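O-methyltransferase family 2 (Planctopirus limnophila, PDB 5I2H) probably transfers methyl groups from S-adenosyl-L-methionine to hydroxyl groups of small molecules, and binds the flavone apigenin in a pocket to which both subunits of the dimer contribute. Local coordinates at residues Gly208-Ala213 / Leu267-Leu272; Arg175-Leu180 / Leu215-Thr220; Phe160-Leu165 / Leu232-Glu237. All coordinates share one frame; numbering follows the deposited sequence. Where two conformers were deposited one is given.

Contact 1 (Gly208-Ala213 / Leu267-Leu272); sequences GIYTMA and LLSNVL. With AGI (5,7-dihydroxy-2-(4-hydroxyphenyl)-4H-chromen-4-one), chain C.
Tyr210, in the first turn of helix 209-217, spans the side chains of Leu267 and Ser269 at the C-terminal end of strand 265-269 and of Asn270 just after it. Nearest the backbone the meeting is apolar: Leu267 CD2 touches Tyr210 CB at 3.8 Å. Further out, Ser269 OG sits over one face of the ring, toward its rim, 3.6 Å from Tyr210 CE2. This hydroxyl does not bond to the tyrosine; it is hydrogen-bonded to His300 ND1 on the adjacent strand 296-301, and the ring of His300 itself meets that of Tyr210. With Tyr210 CG anti to the carbonyl carbon (chi1 -69°), the ring is carried out past Ser269, and the phenol oxygen arrives near Asn270.

There the two polar groups do not bond directly, since Tyr210 OH and Asn270 ND2 remain 4.2 Å apart. A water joins them: it accepts from Asn270 ND2 at 3.1 Å and is hydrogen-bonded to Tyr210 OH at 3.2 Å. The side chains cross at about a right angle, with ring and amide planes 60° apart. Asn270 also meets the apigenin, its backbone O lying 2.9 Å from AGI OAD, so one residue connects the water-bridged tyrosine with the bound flavone. Phe176 of helix 154-179 meets the Tyr210 ring edge-to-face.

A helix packed on a central parallel strand, with a ligand-pocket residue just beyond the strand's C-terminal end, is characteristic of the Rossmann-like methyltransferase fold.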
loop_
_atom_site.group_PDB
_atom_site.type_symbol
_atom_site.label_atom_id
_atom_site.label_comp_id
_atom_site.label_asym_id
_atom_site.label_seq_id
_atom_site.Cartn_x
_atom_site.Cartn_y
_atom_site.Cartn_z
ATOM N N GLY A 208 -27.710 -6.764 6.959
ATOM C CA GLY A 208 -28.764 -5.966 7.564
ATOM C C GLY A 208 -28.360 -5.300 8.874
ATOM O O GLY A 208 -29.210 -4.777 9.617
ATOM N N ILE A 209 -27.059 -5.310 9.162
ATOM C CA ILE A 209 -26.556 -4.833 10.448
ATOM C C ILE A 209 -26.872 -3.357 10.644
ATOM O O ILE A 209 -27.175 -2.927 11.769
ATOM C CB ILE A 209 -25.053 -5.126 10.537
ATOM C CG1 ILE A 209 -24.857 -6.638 10.763
ATOM C CG2 ILE A 209 -24.380 -4.346 11.668
ATOM C CD1 ILE A 209 -23.423 -7.084 10.492
ATOM N N TYR A 210 -26.795 -2.548 9.569
ATOM C CA TYR A 210 -27.099 -1.130 9.741
ATOM C C TYR A 210 -28.536 -0.936 10.197
ATOM O O TYR A 210 -28.814 -0.083 11.053
ATOM C CB TYR A 210 -26.833 -0.345 8.458
ATOM C CG TYR A 210 -25.348 -0.263 8.143
ATOM C CD1 TYR A 210 -24.549 0.730 8.690
ATOM C CD2 TYR A 210 -24.738 -1.188 7.297
ATOM C CE1 TYR A 210 -23.187 0.792 8.414
ATOM C CE2 TYR A 210 -23.374 -1.127 7.010
ATOM C CZ TYR A 210 -22.606 -0.124 7.563
ATOM O OH TYR A 210 -21.248 -0.054 7.296
ATOM N N THR A 211 -29.464 -1.704 9.608
ATOM C CA THR A 211 -30.866 -1.617 10.006
ATOM C C THR A 211 -31.067 -2.109 11.428
ATOM O O THR A 211 -31.822 -1.492 12.189
ATOM C CB THR A 211 -31.727 -2.410 9.031
ATOM O OG1 THR A 211 -31.595 -1.807 7.740
ATOM C CG2 THR A 211 -33.200 -2.388 9.439
HETATM N N MSE A 212 -30.390 -3.203 11.817
HETATM C CA MSE A 212 -30.525 -3.694 13.186
HETATM C C MSE A 212 -30.063 -2.634 14.199
HETATM O O MSE A 212 -30.722 -2.456 15.226
HETATM C CB MSE A 212 -29.765 -5.001 13.387
HETATM C CG MSE A 212 -30.309 -6.094 12.489
HETATM SE SE MSE A 212 -29.067 -7.561 12.502
HETATM C CE MSE A 212 -29.768 -8.360 10.846
ATOM N N ALA A 213 -28.962 -1.923 13.921
ATOM C CA ALA A 213 -28.561 -0.843 14.822
ATOM C C ALA A 213 -29.634 0.241 14.893
ATOM O O ALA A 213 -29.987 0.713 15.985
ATOM C CB ALA A 213 -27.214 -0.264 14.392
ATOM N N LEU A 267 -32.465 2.569 2.463
ATOM C CA LEU A 267 -31.015 2.622 2.642
ATOM C C LEU A 267 -30.318 1.857 1.511
ATOM O O LEU A 267 -30.647 0.686 1.224
ATOM C CB LEU A 267 -30.643 2.026 4.006
ATOM C CG LEU A 267 -29.138 1.891 4.298
ATOM C CD1 LEU A 267 -28.465 3.288 4.269
ATOM C CD2 LEU A 267 -28.883 1.187 5.637
ATOM N N LEU A 268 -29.358 2.512 0.884
ATOM C CA LEU A 268 -28.436 1.916 -0.088
ATOM C C LEU A 268 -27.052 2.096 0.521
ATOM O O LEU A 268 -26.436 3.160 0.363
ATOM C CB LEU A 268 -28.501 2.615 -1.448
ATOM C CG LEU A 268 -29.881 2.546 -2.130
ATOM C CD1 LEU A 268 -29.970 3.391 -3.400
ATOM C CD2 LEU A 268 -30.294 1.079 -2.363
ATOM N N SER A 269 -26.545 1.074 1.207
ATOM C CA SER A 269 -25.284 1.190 1.931
ATOM C C SER A 269 -24.262 0.339 1.200
ATOM O O SER A 269 -24.409 -0.877 1.148
ATOM C CB SER A 269 -25.457 0.740 3.391
ATOM O OG SER A 269 -24.199 0.793 4.064
ATOM N N ASN A 270 -23.224 0.976 0.642
ATOM C CA ASN A 270 -22.184 0.261 -0.109
ATOM C C ASN A 270 -22.781 -0.553 -1.240
ATOM O O ASN A 270 -22.284 -1.637 -1.565
ATOM C CB ASN A 270 -21.353 -0.643 0.816
ATOM C CG ASN A 270 -20.622 0.156 1.850
ATOM O OD1 ASN A 270 -19.908 1.097 1.503
ATOM N ND2 ASN A 270 -20.850 -0.156 3.140
ATOM N N VAL A 271 -23.841 -0.025 -1.842
ATOM C CA VAL A 271 -24.510 -0.644 -2.984
ATOM C C VAL A 271 -24.186 0.099 -4.260
ATOM O O VAL A 271 -23.801 -0.507 -5.256
ATOM C CB VAL A 271 -26.046 -0.705 -2.786
ATOM C CG1 VAL A 271 -26.735 -1.240 -4.106
ATOM C CG2 VAL A 271 -26.447 -1.591 -1.579
ATOM N N LEU A 272 -24.364 1.422 -4.258
ATOM C CA LEU A 272 -24.281 2.147 -5.527
ATOM C C LEU A 272 -22.875 2.077 -6.124
ATOM O O LEU A 272 -22.723 2.057 -7.350
ATOM C CB LEU A 272 -24.722 3.603 -5.339
ATOM C CG LEU A 272 -26.232 3.788 -5.172
ATOM C CD1 LEU A 272 -26.589 5.206 -4.814
ATOM C CD2 LEU A 272 -27.010 3.335 -6.392
HETATM C CAG AGI C . -15.739 -9.039 -2.931
HETATM C CAE AGI C . -15.121 -10.226 -3.313
HETATM C CAM AGI C . -15.658 -10.956 -4.370
HETATM O OAB AGI C . -15.033 -12.114 -4.732
HETATM C CAF AGI C . -16.807 -10.503 -5.040
HETATM C CAH AGI C . -17.427 -9.309 -4.656
HETATM C CAP AGI C . -16.882 -8.582 -3.595
HETATM C CAQ AGI C . -17.440 -7.300 -3.088
HETATM O OAL AGI C . -16.578 -6.647 -2.238
HETATM C CAJ AGI C . -18.708 -6.785 -3.416
HETATM C CAR AGI C . -19.122 -5.554 -2.872
HETATM O OAA AGI C . -20.257 -5.089 -3.139
HETATM C CAT AGI C . -18.192 -4.821 -1.934
HETATM C CAS AGI C . -16.879 -5.448 -1.655
HETATM C CAK AGI C . -15.961 -4.843 -0.815
HETATM C CAN AGI C . -16.266 -3.635 -0.220
HETATM O OAC AGI C . -15.335 -3.103 0.606
HETATM C CAI AGI C . -17.491 -2.983 -0.430
HETATM C CAO AGI C . -18.469 -3.511 -1.255
HETATM O OAD AGI C . -19.619 -2.830 -1.412
HETATM O O HOH W 1 -19.216 1.299 5.274
#

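Contact 2 (Arg175-Leu180 / Leu215-Thr220); sequences RFADVL and LQKYPT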
loop_
_atom_site.group_PDB
_atom_site.type_symbol
_atom_site.label_atom_id
_atom_site.label_comp_id
_atom_site.label_asym_id
_atom_site.label_seq_id
_atom_site.Cartn_x
_atom_site.Cartn_y
_atom_site.Cartn_z
ATOM N N ARG A 175 -22.009 4.208 14.558
ATOM C CA ARG A 175 -21.959 5.601 14.127
ATOM C C ARG A 175 -23.167 5.940 13.269
ATOM O O ARG A 175 -23.849 6.948 13.493
ATOM C CB ARG A 175 -20.678 5.866 13.335
ATOM C CG ARG A 175 -19.416 5.646 14.091
ATOM C CD ARG A 175 -19.277 6.619 15.222
ATOM N NE ARG A 175 -18.206 6.233 16.131
ATOM C CZ ARG A 175 -17.950 6.905 17.243
ATOM N NH1 ARG A 175 -18.701 7.965 17.551
ATOM N NH2 ARG A 175 -16.963 6.526 18.034
ATOM N N PHE A 176 -23.433 5.104 12.269
ATOM C CA PHE A 176 -24.543 5.338 11.365
ATOM C C PHE A 176 -25.838 5.562 12.121
ATOM O O PHE A 176 -26.568 6.526 11.850
ATOM C CB PHE A 176 -24.695 4.145 10.425
ATOM C CG PHE A 176 -25.862 4.271 9.493
ATOM C CD1 PHE A 176 -25.718 4.901 8.282
ATOM C CD2 PHE A 176 -27.087 3.753 9.828
ATOM C CE1 PHE A 176 -26.794 5.028 7.426
ATOM C CE2 PHE A 176 -28.182 3.873 8.990
ATOM C CZ PHE A 176 -28.036 4.512 7.787
ATOM N N ALA A 177 -26.162 4.650 13.047
ATOM C CA ALA A 177 -27.388 4.811 13.818
ATOM C C ALA A 177 -27.336 6.091 14.655
ATOM O O ALA A 177 -28.355 6.782 14.823
ATOM C CB ALA A 177 -27.634 3.582 14.688
ATOM N N ASP A 178 -26.154 6.426 15.185
ATOM C CA ASP A 178 -26.044 7.607 16.022
ATOM C C ASP A 178 -26.332 8.884 15.239
ATOM O O ASP A 178 -26.894 9.844 15.797
ATOM C CB ASP A 178 -24.651 7.654 16.658
ATOM C CG ASP A 178 -24.485 8.822 17.607
ATOM O OD1 ASP A 178 -25.219 8.885 18.614
ATOM O OD2 ASP A 178 -23.623 9.683 17.327
ATOM N N VAL A 179 -25.957 8.942 13.964
ATOM C CA VAL A 179 -26.115 10.199 13.220
ATOM C C VAL A 179 -27.353 10.240 12.334
ATOM O O VAL A 179 -27.653 11.309 11.779
ATOM C CB VAL A 179 -24.879 10.536 12.362
ATOM C CG1 VAL A 179 -23.629 10.567 13.247
ATOM C CG2 VAL A 179 -24.732 9.552 11.198
ATOM N N LEU A 180 -28.083 9.137 12.187
ATOM C CA LEU A 180 -29.313 9.186 11.402
ATOM C C LEU A 180 -30.374 10.017 12.117
ATOM O O LEU A 180 -30.772 9.657 13.232
ATOM C CB LEU A 180 -29.845 7.782 11.160
ATOM C CG LEU A 180 -31.163 7.739 10.397
ATOM C CD1 LEU A 180 -30.983 8.239 8.971
ATOM C CD2 LEU A 180 -31.677 6.315 10.408
ATOM N N LEU A 215 -32.774 -0.059 14.435
ATOM C CA LEU A 215 -33.932 -0.547 15.188
ATOM C C LEU A 215 -33.667 -0.591 16.692
ATOM O O LEU A 215 -34.616 -0.427 17.475
ATOM C CB LEU A 215 -34.348 -1.944 14.714
ATOM C CG LEU A 215 -34.898 -2.032 13.285
ATOM C CD1 LEU A 215 -35.325 -3.493 12.964
ATOM C CD2 LEU A 215 -36.042 -1.036 13.033
ATOM N N GLN A 216 -32.421 -0.855 17.127
ATOM C CA GLN A 216 -32.131 -0.735 18.560
ATOM C C GLN A 216 -32.214 0.711 19.026
ATOM O O GLN A 216 -32.639 0.981 20.163
ATOM C CB GLN A 216 -30.755 -1.315 18.897
ATOM C CG GLN A 216 -30.623 -2.809 18.653
ATOM C CD GLN A 216 -29.364 -3.335 19.291
ATOM O OE1 GLN A 216 -28.461 -2.552 19.611
ATOM N NE2 GLN A 216 -29.291 -4.651 19.506
ATOM N N LYS A 217 -31.829 1.653 18.180
ATOM C CA LYS A 217 -31.902 3.052 18.570
ATOM C C LYS A 217 -33.341 3.549 18.624
ATOM O O LYS A 217 -33.672 4.414 19.445
ATOM C CB LYS A 217 -31.106 3.904 17.593
ATOM C CG LYS A 217 -31.211 5.391 17.931
ATOM C CD LYS A 217 -30.094 6.165 17.374
ATOM C CE LYS A 217 -29.928 7.455 18.199
ATOM N NZ LYS A 217 -29.292 7.215 19.546
ATOM N N TYR A 218 -34.200 3.025 17.748
ATOM C CA TYR A 218 -35.560 3.517 17.551
ATOM C C TYR A 218 -36.510 2.349 17.786
ATOM O O TYR A 218 -36.918 1.658 16.837
ATOM C CB TYR A 218 -35.731 4.103 16.153
ATOM C CG TYR A 218 -34.981 5.394 15.907
ATOM C CD1 TYR A 218 -35.429 6.596 16.452
ATOM C CD2 TYR A 218 -33.837 5.415 15.123
ATOM C CE1 TYR A 218 -34.765 7.780 16.218
ATOM C CE2 TYR A 218 -33.160 6.603 14.880
ATOM C CZ TYR A 218 -33.622 7.776 15.432
ATOM O OH TYR A 218 -32.949 8.956 15.179
ATOM N N PRO A 219 -36.890 2.100 19.035
ATOM C CA PRO A 219 -37.708 0.912 19.354
ATOM C C PRO A 219 -39.086 0.882 18.690
ATOM O O PRO A 219 -39.717 -0.191 18.652
ATOM C CB PRO A 219 -37.838 0.991 20.878
ATOM C CG PRO A 219 -36.711 1.865 21.315
ATOM C CD PRO A 219 -36.495 2.855 20.232
ATOM N N THR A 220 -39.590 2.012 18.197
ATOM C CA THR A 220 -40.890 2.024 17.530
ATOM C C THR A 220 -40.793 1.787 16.037
ATOM O O THR A 220 -41.830 1.745 15.367
ATOM C CB THR A 220 -41.617 3.351 17.744
ATOM O OG1 THR A 220 -40.871 4.408 17.129
ATOM C CG2 THR A 220 -41.785 3.652 19.216
HETATM O O HOH W 2 -26.273 6.075 19.581
#
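Lys217 and Tyr218, where helix 209-217 ends, reach across to the last turn of helix 154-179 and to Leu180 just after it. The aliphatic part of the lysine makes the nonpolar approach: Lys217 CD lies 3.1 Å from Ala177 O, a tight carbon-to-oxygen approach, and Ala177 CB is 4.5 Å from the same Lys217 CD.

The charged end is linked less directly. With CG anti to the backbone N, the lysine chain is sent across Ala177 O, and the bend at its last torsion (chi4 75°) turns NZ off the line of the chain. Lys217 NZ remains 4.5 Å from Asp178 OD1, too far for a salt bridge, and a water fills the role of go-between, donating to Asp178 OD1 at 3.2 Å and accepting from Lys217 NZ at 3.2 Å.

The polar contact of Tyr218 involves the backbone. Its OH lies 3.0 Å from Leu180 O, which approaches at the ring edge, near the ring plane. Lys217 CG rests over one face of the same ring, offset toward the rim, while Trp221 stacks on Tyr218 from outside the two segments.

Two helix C-termini are thus joined at the periphery of the methyltransferase domain, the long helix 154-179 packing beside the first helix of its Rossmann-like alpha/beta fold.

Contact 3 (Phe160-Leu165 / Leu232-Glu237); sequences FLTLSL and LKIAAE. With AGI (5,7-dihydroxy-2-(4-hydroxyphenyl)-4H-chromen-4-one), chain C.
The wall of the apigenin pocket formed by helix 154-179 is backed by helix 229-241, and Ile234 meets Thr162 and Leu163 at that rear surface. Ile234 CD1 touches Thr162 CB at 3.9 Å, while Ile234 CG2 lies 4.0 Å from Thr162 CG2; the two branched side chains run past one another in opposite directions. Thr162 presents its methyl because CG2 is anti to the backbone N, whereas OG1 (chi1 -61°) is turned back along its own helix to hydrogen-bond with Ala158 O. From the next position, Leu163 CD2 reaches Ile234 CG2 at 4.1 Å.

Other residues of the same helical turns face the ligand. Leu161 CD1 is 3.8 Å from AGI CAG, on the hydroxyphenyl ring, and Leu165 CD2 is 3.9 Å from AGI CAK, on the fused ring system. Ser164 OG hydrogen-bonds to Phe160 O at 2.8 Å, from the opposite face of that carbonyl to Ser164 N. Leu112 of the second subunit packs on Phe160 and Ser164, placing this helix at the dimer interface as well.

No hydrogen bond crosses between segments 160-165 and 232-237, so their contact rests on van der Waals packing and the burial of Thr162 and Ile234, with the threonine hydroxyl satisfied within its own helix.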
loop_
_atom_site.group_PDB
_atom_site.type_symbol
_atom_site.label_atom_id
_atom_site.label_comp_id
_atom_site.label_asym_id
_atom_site.label_seq_id
_atom_site.Cartn_x
_atom_site.Cartn_y
_atom_site.Cartn_z
ATOM N N PHE A 160 -19.669 -16.638 3.236
ATOM C CA PHE A 160 -18.295 -16.199 3.465
ATOM C C PHE A 160 -18.129 -14.714 3.129
ATOM O O PHE A 160 -17.580 -13.932 3.928
ATOM C CB PHE A 160 -17.345 -17.084 2.631
ATOM C CG PHE A 160 -15.903 -16.669 2.686
ATOM C CD1 PHE A 160 -15.088 -17.081 3.744
ATOM C CD2 PHE A 160 -15.350 -15.882 1.678
ATOM C CE1 PHE A 160 -13.743 -16.703 3.812
ATOM C CE2 PHE A 160 -14.009 -15.493 1.727
ATOM C CZ PHE A 160 -13.198 -15.903 2.805
ATOM N N LEU A 161 -18.649 -14.295 1.973
ATOM C CA LEU A 161 -18.531 -12.896 1.606
ATOM C C LEU A 161 -19.367 -12.015 2.527
ATOM O O LEU A 161 -18.900 -10.962 2.971
ATOM C CB LEU A 161 -18.933 -12.692 0.146
ATOM C CG LEU A 161 -18.925 -11.222 -0.282
ATOM C CD1 LEU A 161 -17.567 -10.559 0.056
ATOM C CD2 LEU A 161 -19.249 -11.084 -1.785
ATOM N N THR A 162 -20.601 -12.422 2.831
ATOM C CA THR A 162 -21.420 -11.599 3.714
ATOM C C THR A 162 -20.772 -11.436 5.088
ATOM O O THR A 162 -20.739 -10.327 5.638
ATOM C CB THR A 162 -22.837 -12.186 3.830
ATOM O OG1 THR A 162 -23.415 -12.181 2.524
ATOM C CG2 THR A 162 -23.740 -11.317 4.758
ATOM N N LEU A 163 -20.262 -12.530 5.668
ATOM C CA LEU A 163 -19.640 -12.425 6.990
ATOM C C LEU A 163 -18.354 -11.614 6.945
ATOM O O LEU A 163 -17.976 -11.017 7.955
ATOM C CB LEU A 163 -19.384 -13.812 7.578
ATOM C CG LEU A 163 -20.681 -14.523 8.008
ATOM C CD1 LEU A 163 -20.381 -15.994 8.388
ATOM C CD2 LEU A 163 -21.382 -13.759 9.179
ATOM N N SER A 164 -17.670 -11.575 5.800
ATOM C CA SER A 164 -16.470 -10.746 5.698
ATOM C C SER A 164 -16.814 -9.266 5.675
ATOM O O SER A 164 -16.174 -8.458 6.363
ATOM C CB SER A 164 -15.681 -11.135 4.460
ATOM O OG SER A 164 -15.268 -12.489 4.598
ATOM N N LEU A 165 -17.808 -8.874 4.887
ATOM C CA LEU A 165 -18.237 -7.478 4.928
ATOM C C LEU A 165 -18.910 -7.113 6.252
ATOM O O LEU A 165 -18.954 -5.927 6.606
ATOM C CB LEU A 165 -19.177 -7.172 3.761
ATOM C CG LEU A 165 -18.579 -7.493 2.373
ATOM C CD1 LEU A 165 -19.420 -6.944 1.236
ATOM C CD2 LEU A 165 -17.142 -7.039 2.211
ATOM N N LEU A 232 -29.983 -13.490 3.171
ATOM C CA LEU A 232 -30.968 -13.308 4.229
ATOM C C LEU A 232 -30.802 -14.309 5.368
ATOM O O LEU A 232 -31.275 -14.048 6.479
ATOM C CB LEU A 232 -32.368 -13.414 3.641
ATOM C CG LEU A 232 -32.658 -12.304 2.638
ATOM C CD1 LEU A 232 -34.050 -12.530 2.028
ATOM C CD2 LEU A 232 -32.519 -10.917 3.280
ATOM N N LYS A 233 -30.161 -15.452 5.113
ATOM C CA LYS A 233 -29.907 -16.409 6.185
ATOM C C LYS A 233 -29.048 -15.782 7.269
ATOM O O LYS A 233 -29.247 -16.050 8.467
ATOM C CB LYS A 233 -29.210 -17.654 5.632
ATOM C CG LYS A 233 -29.978 -18.415 4.573
ATOM C CD LYS A 233 -30.814 -19.553 5.138
ATOM C CE LYS A 233 -31.561 -20.280 3.994
ATOM N NZ LYS A 233 -32.490 -21.361 4.464
ATOM N N ILE A 234 -28.041 -14.999 6.861
ATOM C CA ILE A 234 -27.172 -14.343 7.838
ATOM C C ILE A 234 -27.963 -13.301 8.611
ATOM O O ILE A 234 -27.856 -13.214 9.841
ATOM C CB ILE A 234 -25.937 -13.713 7.160
ATOM C CG1 ILE A 234 -24.945 -14.787 6.725
ATOM C CG2 ILE A 234 -25.218 -12.808 8.105
ATOM C CD1 ILE A 234 -25.008 -15.060 5.253
ATOM N N ALA A 235 -28.772 -12.500 7.902
ATOM C CA ALA A 235 -29.591 -11.502 8.579
ATOM C C ALA A 235 -30.492 -12.148 9.616
ATOM O O ALA A 235 -30.676 -11.595 10.697
ATOM C CB ALA A 235 -30.446 -10.714 7.587
ATOM N N ALA A 236 -31.056 -13.320 9.310
ATOM C CA ALA A 236 -31.966 -13.957 10.257
ATOM C C ALA A 236 -31.237 -14.289 11.553
ATOM O O ALA A 236 -31.770 -14.077 12.654
ATOM C CB ALA A 236 -32.556 -15.234 9.654
ATOM N N GLU A 237 -30.010 -14.816 11.440
ATOM C CA GLU A 237 -29.212 -15.132 12.628
ATOM C C GLU A 237 -28.912 -13.869 13.424
ATOM O O GLU A 237 -29.099 -13.818 14.659
ATOM C CB GLU A 237 -27.907 -15.830 12.208
ATOM C CG GLU A 237 -26.875 -15.963 13.335
ATOM C CD GLU A 237 -27.429 -16.744 14.539
ATOM O OE1 GLU A 237 -28.311 -17.612 14.348
ATOM O OE2 GLU A 237 -27.018 -16.482 15.681
HETATM C CAG AGI C . -15.739 -9.039 -2.931
HETATM C CAE AGI C . -15.121 -10.226 -3.313
HETATM C CAM AGI C . -15.658 -10.956 -4.370
HETATM O OAB AGI C . -15.033 -12.114 -4.732
HETATM C CAF AGI C . -16.807 -10.503 -5.040
HETATM C CAH AGI C . -17.427 -9.309 -4.656
HETATM C CAP AGI C . -16.882 -8.582 -3.595
HETATM C CAQ AGI C . -17.440 -7.300 -3.088
HETATM O OAL AGI C . -16.578 -6.647 -2.238
HETATM C CAJ AGI C . -18.708 -6.785 -3.416
HETATM C CAR AGI C . -19.122 -5.554 -2.872
HETATM O OAA AGI C . -20.257 -5.089 -3.139
HETATM C CAT AGI C . -18.192 -4.821 -1.934
HETATM C CAS AGI C . -16.879 -5.448 -1.655
HETATM C CAK AGI C . -15.961 -4.843 -0.815
HETATM C CAN AGI C . -16.266 -3.635 -0.220
HETATM O OAC AGI C . -15.335 -3.103 0.606
HETATM C CAI AGI C . -17.491 -2.983 -0.430
HETATM C CAO AGI C . -18.469 -3.511 -1.255
HETATM O OAD AGI C . -19.619 -2.830 -1.412
#

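How the contacts relate
From the N terminus, helix 154-179 comes first, giving segment 160-165 to contact 3 and, about four turns later, 175-180 to contact 2. Helix 209-217 follows: its start opens contact 1 and its end closes contact 2. Helix 229-241 then closes contact 3, and strand 265-269 closes contact 1 last. The loop of contact 2 is nested inside that of contact 3, while contact 1 crosses both. Phe176 on Leu267 and Ala177 on Ala213 join contacts 1 and 2; Met212 CE meets Ala235 O between contacts 1 and 3. Contacts 2 and 3 tie the long helix to helices 209-217 and 229-241, and contact 1 ties helix 209-217 to the central strand.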